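Local coordinates for malonyl acyl carrier protein transacylase (Streptococcus pneumoniae, PDB 3IM8), which probably transfers the malonyl group from malonyl-CoA to holo-acyl carrier protein, the step that supplies malonyl units for bacterial fatty acid synthesis, at residues A[49-52]-A[53-56]; A[71-74]-A[75-79]; A[244-247]-A[248-252]; A[293-296]-A[297-301]. All blocks are in the same frame, centred on the assembly; numbering follows the deposited sequence.

Interaction 1. Residues A[49-52]-A[53-56]; sequences DTEE and DKLN
The N-cap of a very short helix, residues 52-55, sets up this contact: Glu-51 stands just before the first turn and reaches forward to Lys-54 and Leu-55. Its carbonyl starts the helical bonding, for Leu-55 N donates to Glu-51 O at 3.0 Å, with an N-H...O angle of 152°. One residue on, Asn-56 N gives a longer bond of 3.2 Å to Glu-52 O, and the turn is closed. Over these backbone bonds the side chains of Glu-51 and Lys-54 slant across one another on the outer surface. Both have CG placed beside the backbone N, near -70° in chi1, and both run out extended, which brings carboxylate and ammonium together in a salt bridge. The modelled separation of 2.5 Å between Glu-51 OE1 and Lys-54 NZ is doubtful, because OE1 also comes too close to Lys-54 CE in the model. Closer to the backbone, CB of Glu-51 lies 4.0 Å from CB of Lys-54. This one-turn helix links helix 44-50 to helix 58-78, and its buried residue, Leu-55, packs on Leu-47, Ile-48 and Ala-64 of those two helices. On a different flank, Glu-52 and Asn-56 lie side by side and point the same way, Glu-52 CG 4.1 Å from Asn-56 ND2, with carboxylate and amide planes 65° apart. The amide oxygen of Asn-56 is held by Gln-14.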
loop_
_atom_site.group_PDB
_atom_site.type_symbol
_atom_site.label_atom_id
_atom_site.label_comp_id
_atom_site.label_asym_id
_atom_site.label_seq_id
_atom_site.Cartn_x
_atom_site.Cartn_y
_atom_site.Cartn_z
ATOM N N ASP A 49 3.295 -9.338 17.937
ATOM C CA ASP A 49 2.443 -9.870 18.972
ATOM C C ASP A 49 2.366 -9.053 20.290
ATOM O O ASP A 49 1.411 -9.248 21.087
ATOM C CB ASP A 49 2.941 -11.273 19.319
ATOM C CG ASP A 49 2.760 -12.241 18.191
ATOM O OD1 ASP A 49 1.954 -11.952 17.285
ATOM O OD2 ASP A 49 3.399 -13.290 18.218
ATOM N N THR A 50 3.384 -8.215 20.560
ATOM C CA THR A 50 3.537 -7.663 21.915
ATOM C C THR A 50 3.935 -6.179 21.968
ATOM O O THR A 50 3.719 -5.555 23.001
ATOM C CB THR A 50 4.564 -8.469 22.741
ATOM O OG1 THR A 50 4.455 -9.861 22.419
ATOM C CG2 THR A 50 4.350 -8.284 24.265
ATOM N N GLU A 51 4.571 -5.658 20.929
ATOM C CA GLU A 51 5.037 -4.277 20.968
ATOM C C GLU A 51 4.108 -3.417 20.137
ATOM O O GLU A 51 4.333 -3.236 18.940
ATOM C CB GLU A 51 6.468 -4.177 20.437
ATOM C CG GLU A 51 7.518 -4.760 21.370
ATOM C CD GLU A 51 8.881 -4.867 20.716
ATOM O OE1 GLU A 51 9.880 -4.467 21.351
ATOM O OE2 GLU A 51 8.955 -5.351 19.567
ATOM N N GLU A 52 3.054 -2.896 20.756
ATOM C CA GLU A 52 2.073 -2.204 19.974
ATOM C C GLU A 52 2.600 -0.850 19.442
ATOM O O GLU A 52 2.357 -0.496 18.284
ATOM C CB GLU A 52 0.735 -2.084 20.705
ATOM C CG GLU A 52 -0.346 -1.693 19.748
ATOM C CD GLU A 52 -1.755 -1.997 20.208
ATOM O OE1 GLU A 52 -2.684 -1.493 19.521
ATOM O OE2 GLU A 52 -1.945 -2.727 21.234
ATOM N N ASP A 53 3.378 -0.123 20.233
ATOM C CA ASP A 53 3.876 1.165 19.760
ATOM C C ASP A 53 4.888 1.035 18.625
ATOM O O ASP A 53 4.884 1.812 17.675
ATOM C CB ASP A 53 4.476 1.956 20.910
ATOM C CG ASP A 53 3.420 2.491 21.853
ATOM O OD1 ASP A 53 2.253 2.660 21.433
ATOM O OD2 ASP A 53 3.784 2.783 23.004
ATOM N N LYS A 54 5.761 0.056 18.727
ATOM C CA LYS A 54 6.718 -0.179 17.649
ATOM C C LYS A 54 5.985 -0.622 16.376
ATOM O O LYS A 54 6.342 -0.241 15.281
ATOM C CB LYS A 54 7.744 -1.256 18.047
ATOM C CG LYS A 54 8.728 -0.848 19.099
ATOM C CD LYS A 54 9.915 -1.704 18.877
ATOM C CE LYS A 54 10.648 -1.981 20.156
ATOM N NZ LYS A 54 11.492 -3.175 19.868
ATOM N N LEU A 55 4.969 -1.461 16.546
ATOM C CA LEU A 55 4.207 -1.984 15.408
ATOM C C LEU A 55 3.641 -0.813 14.587
ATOM O O LEU A 55 3.569 -0.905 13.340
ATOM C CB LEU A 55 3.094 -2.980 15.847
ATOM C CG LEU A 55 2.150 -3.615 14.778
ATOM C CD1 LEU A 55 2.901 -4.436 13.658
ATOM C CD2 LEU A 55 1.026 -4.444 15.348
ATOM N N ASN A 56 3.228 0.256 15.289
ATOM C CA ASN A 56 2.654 1.464 14.694
ATOM C C ASN A 56 3.704 2.515 14.286
ATOM O O ASN A 56 3.334 3.579 13.790
ATOM C CB ASN A 56 1.604 2.088 15.658
ATOM C CG ASN A 56 0.326 1.252 15.751
ATOM O OD1 ASN A 56 -0.039 0.574 14.793
ATOM N ND2 ASN A 56 -0.340 1.281 16.896
#

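Interaction 2. Residues A[71-74]-A[75-79]; sequences AIYR and LLQEK
Gln-77 lies over the ring of Tyr-73, one helical turn earlier. Its CG, set beside the backbone N (chi1 -74°), starts the chain toward the ring and sits over one face, 4.2 Å from the centroid of the Tyr-73 ring, a CH-pi contact. The extended chain then carries the amide along to the phenol end: Gln-77 CD is 3.3 Å from Tyr-73 CZ, and the amide and ring planes are stacked only 27° apart. Its NE2 also approaches the phenol oxygen, but the angle is too poor for a hydrogen bond, and this nitrogen donates instead to Gln-82. Arg-74 meets the oxygen end of the same amide with its aliphatic part, CG lying 4.0 Å from Gln-77 OE1. The extended arginine reaches onward to Thr-32 of helix 27-40. Leu-75 contributes mainly through its base: its CB rests 3.5 Å from the carbonyl oxygens of both Ala-71 and Ile-72, while the branched end turns away and is buried. Beneath the side chains, Leu-76 N donates to Ile-72 O at 2.9 Å, and Gln-77 N to Tyr-73 O at 2.9 Å. These i to i+4 backbone bonds mark an alpha-helix, with Tyr-73 and Gln-77 as an i, i+4 side-chain pair on it; this is the C-terminal end of helix 58-78, whose Ile-72 and Leu-76 pack against strand 268-272 of the parallel sheet.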
loop_
_atom_site.group_PDB
_atom_site.type_symbol
_atom_site.label_atom_id
_atom_site.label_comp_id
_atom_site.label_asym_id
_atom_site.label_seq_id
_atom_site.Cartn_x
_atom_site.Cartn_y
_atom_site.Cartn_z
ATOM N N ALA A 71 3.617 -13.819 3.670
ATOM C CA ALA A 71 3.235 -15.112 4.292
ATOM C C ALA A 71 1.801 -15.556 3.934
ATOM O O ALA A 71 1.568 -16.740 3.628
ATOM C CB ALA A 71 3.357 -15.018 5.753
ATOM N N ILE A 72 0.850 -14.629 3.986
ATOM C CA ILE A 72 -0.540 -14.930 3.624
ATOM C C ILE A 72 -0.659 -15.316 2.126
ATOM O O ILE A 72 -1.352 -16.275 1.740
ATOM C CB ILE A 72 -1.489 -13.754 3.976
ATOM C CG1 ILE A 72 -1.526 -13.556 5.493
ATOM C CG2 ILE A 72 -2.905 -14.076 3.494
ATOM C CD1 ILE A 72 -2.245 -12.372 5.948
ATOM N N TYR A 73 0.027 -14.588 1.281
ATOM C CA TYR A 73 0.034 -14.932 -0.160
ATOM C C TYR A 73 0.623 -16.314 -0.369
ATOM O O TYR A 73 0.019 -17.123 -1.083
ATOM C CB TYR A 73 0.802 -13.873 -0.957
ATOM C CG TYR A 73 1.566 -14.375 -2.155
ATOM C CD1 TYR A 73 0.935 -14.607 -3.358
ATOM C CD2 TYR A 73 2.955 -14.563 -2.086
ATOM C CE1 TYR A 73 1.674 -15.086 -4.466
ATOM C CE2 TYR A 73 3.683 -15.010 -3.145
ATOM C CZ TYR A 73 3.055 -15.271 -4.334
ATOM O OH TYR A 73 3.840 -15.716 -5.407
ATOM N N ARG A 74 1.755 -16.605 0.297
ATOM C CA ARG A 74 2.386 -17.912 0.208
ATOM C C ARG A 74 1.479 -19.033 0.719
ATOM O O ARG A 74 1.447 -20.128 0.137
ATOM C CB ARG A 74 3.756 -17.951 0.909
ATOM C CG ARG A 74 4.856 -17.295 0.147
ATOM C CD ARG A 74 6.111 -17.177 0.998
ATOM N NE ARG A 74 7.255 -16.639 0.264
ATOM C CZ ARG A 74 8.490 -16.625 0.752
ATOM N NH1 ARG A 74 8.718 -17.126 1.966
ATOM N NH2 ARG A 74 9.502 -16.152 0.011
ATOM N N LEU A 75 0.708 -18.752 1.771
ATOM C CA LEU A 75 -0.302 -19.702 2.236
ATOM C C LEU A 75 -1.368 -19.973 1.159
ATOM O O LEU A 75 -1.664 -21.153 0.864
ATOM C CB LEU A 75 -0.927 -19.260 3.572
ATOM C CG LEU A 75 -2.083 -20.094 4.170
ATOM C CD1 LEU A 75 -1.779 -21.590 4.276
ATOM C CD2 LEU A 75 -2.514 -19.557 5.522
ATOM N N LEU A 76 -1.938 -18.898 0.597
ATOM C CA LEU A 76 -2.882 -19.001 -0.498
ATOM C C LEU A 76 -2.292 -19.874 -1.638
ATOM O O LEU A 76 -3.000 -20.752 -2.161
ATOM C CB LEU A 76 -3.328 -17.604 -1.004
ATOM C CG LEU A 76 -4.251 -16.772 -0.090
ATOM C CD1 LEU A 76 -4.991 -15.767 -0.860
ATOM C CD2 LEU A 76 -5.272 -17.682 0.602
ATOM N N GLN A 77 -1.006 -19.686 -1.962
ATOM C CA GLN A 77 -0.325 -20.510 -2.966
ATOM C C GLN A 77 -0.354 -22.011 -2.654
ATOM O O GLN A 77 -0.655 -22.826 -3.535
ATOM C CB GLN A 77 1.121 -20.069 -3.194
ATOM C CG GLN A 77 1.276 -18.785 -3.989
ATOM C CD GLN A 77 2.697 -18.544 -4.374
ATOM O OE1 GLN A 77 3.596 -18.417 -3.516
ATOM N NE2 GLN A 77 2.924 -18.432 -5.668
ATOM N N GLU A 78 -0.070 -22.366 -1.402
ATOM C CA GLU A 78 -0.189 -23.734 -0.894
ATOM C C GLU A 78 -1.603 -24.317 -0.972
ATOM O O GLU A 78 -1.737 -25.505 -1.167
ATOM C CB GLU A 78 0.286 -23.788 0.569
ATOM C CG GLU A 78 0.005 -25.135 1.324
ATOM C CD GLU A 78 0.476 -25.121 2.787
ATOM O OE1 GLU A 78 -0.362 -25.429 3.654
ATOM O OE2 GLU A 78 1.676 -24.809 3.069
ATOM N N LYS A 79 -2.648 -23.508 -0.765
ATOM C CA LYS A 79 -4.064 -23.951 -0.922
ATOM C C LYS A 79 -4.551 -23.952 -2.402
ATOM O O LYS A 79 -5.721 -24.235 -2.691
ATOM C CB LYS A 79 -5.007 -23.135 -0.011
ATOM C CG LYS A 79 -4.627 -23.158 1.494
ATOM C CD LYS A 79 -5.222 -24.340 2.319
ATOM C CE LYS A 79 -4.448 -24.589 3.620
ATOM N NZ LYS A 79 -4.991 -25.631 4.566
#

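Interaction 3. Residues A[244-247]-A[248-252]; sequences LTRQ and VKEPV
The guanidinium of Arg-246 takes the carboxylate of Glu-250 at its edge, through NH1. Both oxygens reach that nitrogen within one salt bridge: Glu-250 OE1 lies 2.7 Å from Arg-246 NH1, and Glu-250 OE2 accepts a hydrogen bond from Arg-246 NH1 at 3.1 Å. OE2 stays close to the guanidinium plane and is met on its syn side. Only NH1 is used in this pairing, and the two flat groups are turned 50° apart, unlike a coplanar pairing through two nitrogens. A bend at chi3 (-67°) turns the end of Arg-246 back, and its CD also comes 3.0 Å from Glu-250 OE2. The loop is anchored again at the backbone, where Lys-249 N donates to Arg-246 O at 2.9 Å. The aliphatic chain of Lys-249 slants across that of Arg-246, CE 4.2 Å from Arg-246 CG. All this happens where helix 240-247 runs out and the chain turns toward the short strand 252-253, in a part of the acyltransferase fold next to the predicted catalytic pair. Gln-247 makes that link: its carbonyl oxygen accepts from ND1 of His-199, and its amide donates to the carbonyl of Ser-90, while its OE1 accepts from Arg-115. The neighbouring Val-248, whose backbone also bonds to His-199, sets CG1 4.0 Å from Gln-247 OE1 and crosses that side chain at about a right angle. On the other branch, Val-248 CG2 rests 3.6 Å from Thr-245 O, and its side chain meets Ser-207, Arg-115 and Met-119 of the surrounding helices.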
loop_
_atom_site.group_PDB
_atom_site.type_symbol
_atom_site.label_atom_id
_atom_site.label_comp_id
_atom_site.label_asym_id
_atom_site.label_seq_id
_atom_site.Cartn_x
_atom_site.Cartn_y
_atom_site.Cartn_z
ATOM N N LEU A 244 9.705 3.075 -8.110
ATOM C CA LEU A 244 9.614 3.009 -6.661
ATOM C C LEU A 244 10.184 4.288 -6.035
ATOM O O LEU A 244 9.681 4.791 -5.027
ATOM C CB LEU A 244 10.316 1.768 -6.143
ATOM C CG LEU A 244 9.588 0.492 -6.550
ATOM C CD1 LEU A 244 10.463 -0.634 -6.201
ATOM C CD2 LEU A 244 8.188 0.367 -5.909
ATOM N N THR A 245 11.231 4.810 -6.663
ATOM C CA THR A 245 11.751 6.105 -6.327
ATOM C C THR A 245 10.684 7.185 -6.344
ATOM O O THR A 245 10.557 7.892 -5.377
ATOM C CB THR A 245 12.920 6.460 -7.221
ATOM O OG1 THR A 245 14.005 5.619 -6.852
ATOM C CG2 THR A 245 13.309 7.943 -7.049
ATOM N N ARG A 246 9.906 7.289 -7.423
ATOM C CA ARG A 246 8.819 8.296 -7.526
ATOM C C ARG A 246 7.593 7.975 -6.670
ATOM O O ARG A 246 6.915 8.886 -6.193
ATOM C CB ARG A 246 8.418 8.532 -8.974
ATOM C CG ARG A 246 9.588 9.141 -9.800
ATOM C CD ARG A 246 9.102 9.743 -11.100
ATOM N NE ARG A 246 8.595 8.719 -12.000
ATOM C CZ ARG A 246 7.365 8.675 -12.515
ATOM N NH1 ARG A 246 6.443 9.575 -12.227
ATOM N NH2 ARG A 246 7.050 7.702 -13.338
ATOM N N GLN A 247 7.311 6.685 -6.494
ATOM C CA GLN A 247 6.116 6.263 -5.766
ATOM C C GLN A 247 5.921 6.967 -4.416
ATOM O O GLN A 247 4.780 7.312 -4.089
ATOM C CB GLN A 247 6.079 4.741 -5.578
ATOM C CG GLN A 247 4.809 4.197 -4.970
ATOM C CD GLN A 247 5.123 3.115 -3.908
ATOM O OE1 GLN A 247 6.063 3.263 -3.101
ATOM N NE2 GLN A 247 4.348 2.032 -3.916
ATOM N N VAL A 248 7.005 7.173 -3.660
ATOM C CA VAL A 248 6.945 7.766 -2.292
ATOM C C VAL A 248 6.576 9.268 -2.315
ATOM O O VAL A 248 6.040 9.822 -1.353
ATOM C CB VAL A 248 8.217 7.418 -1.382
ATOM C CG1 VAL A 248 8.367 5.917 -1.152
ATOM C CG2 VAL A 248 9.518 7.972 -1.959
ATOM N N LYS A 249 6.789 9.905 -3.466
ATOM C CA LYS A 249 6.550 11.339 -3.597
ATOM C C LYS A 249 5.494 11.684 -4.649
ATOM O O LYS A 249 5.298 12.853 -4.935
ATOM C CB LYS A 249 7.893 12.072 -3.885
ATOM C CG LYS A 249 8.455 11.758 -5.300
ATOM C CD LYS A 249 9.729 12.530 -5.640
ATOM C CE LYS A 249 10.530 11.703 -6.614
ATOM N NZ LYS A 249 11.488 12.558 -7.310
ATOM N N GLU A 250 4.827 10.689 -5.248
ATOM C CA GLU A 250 3.739 10.943 -6.239
ATOM C C GLU A 250 2.405 10.243 -5.862
ATOM O O GLU A 250 2.410 9.316 -5.032
ATOM C CB GLU A 250 4.214 10.534 -7.641
ATOM C CG GLU A 250 5.303 11.450 -8.141
ATOM C CD GLU A 250 5.735 11.179 -9.559
ATOM O OE1 GLU A 250 4.919 10.741 -10.394
ATOM O OE2 GLU A 250 6.911 11.436 -9.829
ATOM N N PRO A 251 1.259 10.681 -6.441
ATOM C CA PRO A 251 -0.049 10.087 -6.063
ATOM C C PRO A 251 -0.104 8.561 -6.295
ATOM O O PRO A 251 0.416 8.067 -7.265
ATOM C CB PRO A 251 -1.058 10.825 -6.946
ATOM C CG PRO A 251 -0.359 12.090 -7.384
ATOM C CD PRO A 251 1.100 11.809 -7.395
ATOM N N VAL A 252 -0.697 7.832 -5.357
ATOM C CA VAL A 252 -1.143 6.442 -5.575
ATOM C C VAL A 252 -2.523 6.367 -6.276
ATOM O O VAL A 252 -3.540 6.850 -5.798
ATOM C CB VAL A 252 -1.152 5.666 -4.258
ATOM C CG1 VAL A 252 -1.713 4.241 -4.453
ATOM C CG2 VAL A 252 0.252 5.602 -3.655
#

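Interaction 4. Residues A[293-296]-A[297-301]; sequences HVED and QASLV
Gln-297 follows directly on Asp-296, the N-cap residue, and is the first residue of helix 297-304; its backbone N donates outside the contact to Asp-21. Ala-298 adds a methyl group, its CB 4.0 Å from Asp-296 OD1. Ser-299 carries most of the bonding. Its backbone N donates to Asp-296 OD1 at 3.0 Å, almost along the C-O axis, as a capping bond, and Ser-299 OG donates to the same Asp-296 OD1 at 2.7 Å from above the carboxylate plane. The two donors come from opposite faces of that plane and grip one oxygen twice, which probably limits rotation of the carboxylate. With chi1 at 53°, OG stands between backbone N and carbonyl carbon, where it can also accept a nearly straight bond from Glu-295 N at 2.8 Å. The CB of Ser-299 meanwhile lies 3.4 Å from His-293 O, and it approaches the imidazole obliquely. Leu-300 N then donates to Asp-296 O at 3.0 Å, the first i to i+4 bond of the helix, and its CB packs 4.1 Å from Val-294 CG1. Val-301 continues the helix by bonding back to Gln-297. An aspartate N-cap accepting from the backbone N three residues on is a common helix start; here the Ser-299 hydroxyl adds a second bond and ties in Glu-295 N, at the turn from strand 290-294, at the edge of the parallel sheet, into the last helix of the chain.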
loop_
_atom_site.group_PDB
_atom_site.type_symbol
_atom_site.label_atom_id
_atom_site.label_comp_id
_atom_site.label_asym_id
_atom_site.label_seq_id
_atom_site.Cartn_x
_atom_site.Cartn_y
_atom_site.Cartn_z
ATOM N N HIS A 293 -11.271 -11.327 0.887
ATOM C CA HIS A 293 -10.018 -10.964 1.500
ATOM C C HIS A 293 -9.591 -12.078 2.429
ATOM O O HIS A 293 -10.434 -12.807 2.909
ATOM C CB HIS A 293 -10.171 -9.636 2.236
ATOM C CG HIS A 293 -11.152 -9.667 3.368
ATOM N ND1 HIS A 293 -10.781 -9.955 4.672
ATOM C CD2 HIS A 293 -12.484 -9.433 3.402
ATOM C CE1 HIS A 293 -11.841 -9.900 5.454
ATOM N NE2 HIS A 293 -12.889 -9.595 4.704
ATOM N N VAL A 294 -8.283 -12.222 2.677
ATOM C CA VAL A 294 -7.789 -13.190 3.629
ATOM C C VAL A 294 -6.801 -12.506 4.560
ATOM O O VAL A 294 -5.778 -11.973 4.075
ATOM C CB VAL A 294 -7.135 -14.412 2.917
ATOM C CG1 VAL A 294 -6.636 -15.412 3.960
ATOM C CG2 VAL A 294 -8.135 -15.127 2.082
ATOM N N GLU A 295 -7.118 -12.471 5.866
ATOM C CA GLU A 295 -6.182 -11.918 6.882
ATOM C C GLU A 295 -6.033 -12.817 8.137
ATOM O O GLU A 295 -5.137 -12.601 8.949
ATOM C CB GLU A 295 -6.642 -10.517 7.334
ATOM C CG GLU A 295 -7.914 -10.577 8.158
ATOM C CD GLU A 295 -8.358 -9.245 8.664
ATOM O OE1 GLU A 295 -7.531 -8.322 8.769
ATOM O OE2 GLU A 295 -9.563 -9.098 8.916
ATOM N N ASP A 296 -6.916 -13.818 8.282
ATOM C CA ASP A 296 -7.013 -14.685 9.481
ATOM C C ASP A 296 -7.726 -16.042 9.172
ATOM O O ASP A 296 -8.095 -16.307 8.026
ATOM C CB ASP A 296 -7.689 -13.947 10.662
ATOM C CG ASP A 296 -9.126 -13.524 10.369
ATOM O OD1 ASP A 296 -9.689 -13.961 9.348
ATOM O OD2 ASP A 296 -9.686 -12.697 11.124
ATOM N N GLN A 297 -7.903 -16.909 10.165
ATOM C CA GLN A 297 -8.401 -18.269 9.893
ATOM C C GLN A 297 -9.796 -18.181 9.337
ATOM O O GLN A 297 -10.108 -18.791 8.298
ATOM C CB GLN A 297 -8.352 -19.217 11.125
ATOM C CG GLN A 297 -8.499 -20.739 10.714
ATOM C CD GLN A 297 -7.353 -21.208 9.810
ATOM O OE1 GLN A 297 -6.220 -20.705 9.916
ATOM N NE2 GLN A 297 -7.630 -22.176 8.919
ATOM N N ALA A 298 -10.637 -17.371 9.974
ATOM C CA ALA A 298 -12.036 -17.230 9.485
ATOM C C ALA A 298 -12.113 -16.820 8.010
ATOM O O ALA A 298 -12.791 -17.463 7.212
ATOM C CB ALA A 298 -12.828 -16.216 10.371
ATOM N N SER A 299 -11.404 -15.748 7.648
ATOM C CA SER A 299 -11.408 -15.272 6.245
ATOM C C SER A 299 -10.790 -16.286 5.248
ATOM O O SER A 299 -11.182 -16.342 4.045
ATOM C CB SER A 299 -10.761 -13.856 6.125
ATOM O OG SER A 299 -9.454 -13.761 6.697
ATOM N N LEU A 300 -9.849 -17.095 5.736
ATOM C CA LEU A 300 -9.226 -18.149 4.912
ATOM C C LEU A 300 -10.308 -19.193 4.555
ATOM O O LEU A 300 -10.475 -19.554 3.383
ATOM C CB LEU A 300 -8.076 -18.834 5.677
ATOM C CG LEU A 300 -7.026 -19.737 4.976
ATOM C CD1 LEU A 300 -6.910 -21.113 5.552
ATOM C CD2 LEU A 300 -7.031 -19.757 3.398
ATOM N N VAL A 301 -11.044 -19.640 5.567
ATOM C CA VAL A 301 -12.137 -20.639 5.406
ATOM C C VAL A 301 -13.247 -20.100 4.511
ATOM O O VAL A 301 -13.635 -20.772 3.589
ATOM C CB VAL A 301 -12.668 -21.116 6.740
ATOM C CG1 VAL A 301 -13.944 -22.013 6.540
ATOM C CG2 VAL A 301 -11.587 -21.906 7.450
#

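In the fold
All four contacts are local and come in series along the chain. Interactions 2 and 4 are neighbours in space, with centres 11 Å apart: Ile-72 and Leu-76 of helix 58-78 pack on Val-294 and Leu-300, which joins that helix to the edge strand 290-294 of the parallel sheet and to the helix 297-304 that follows it. Interaction 1 lies on the surface, its centre 24 Å from that of interaction 2, in the short helix that precedes helix 58-78. Interaction 3 stands apart, 28 Å between centres from interaction 2 and across the chain's centre, beside the predicted active site. Three contacts thus lie in helices and turns away from that site, and one borders it.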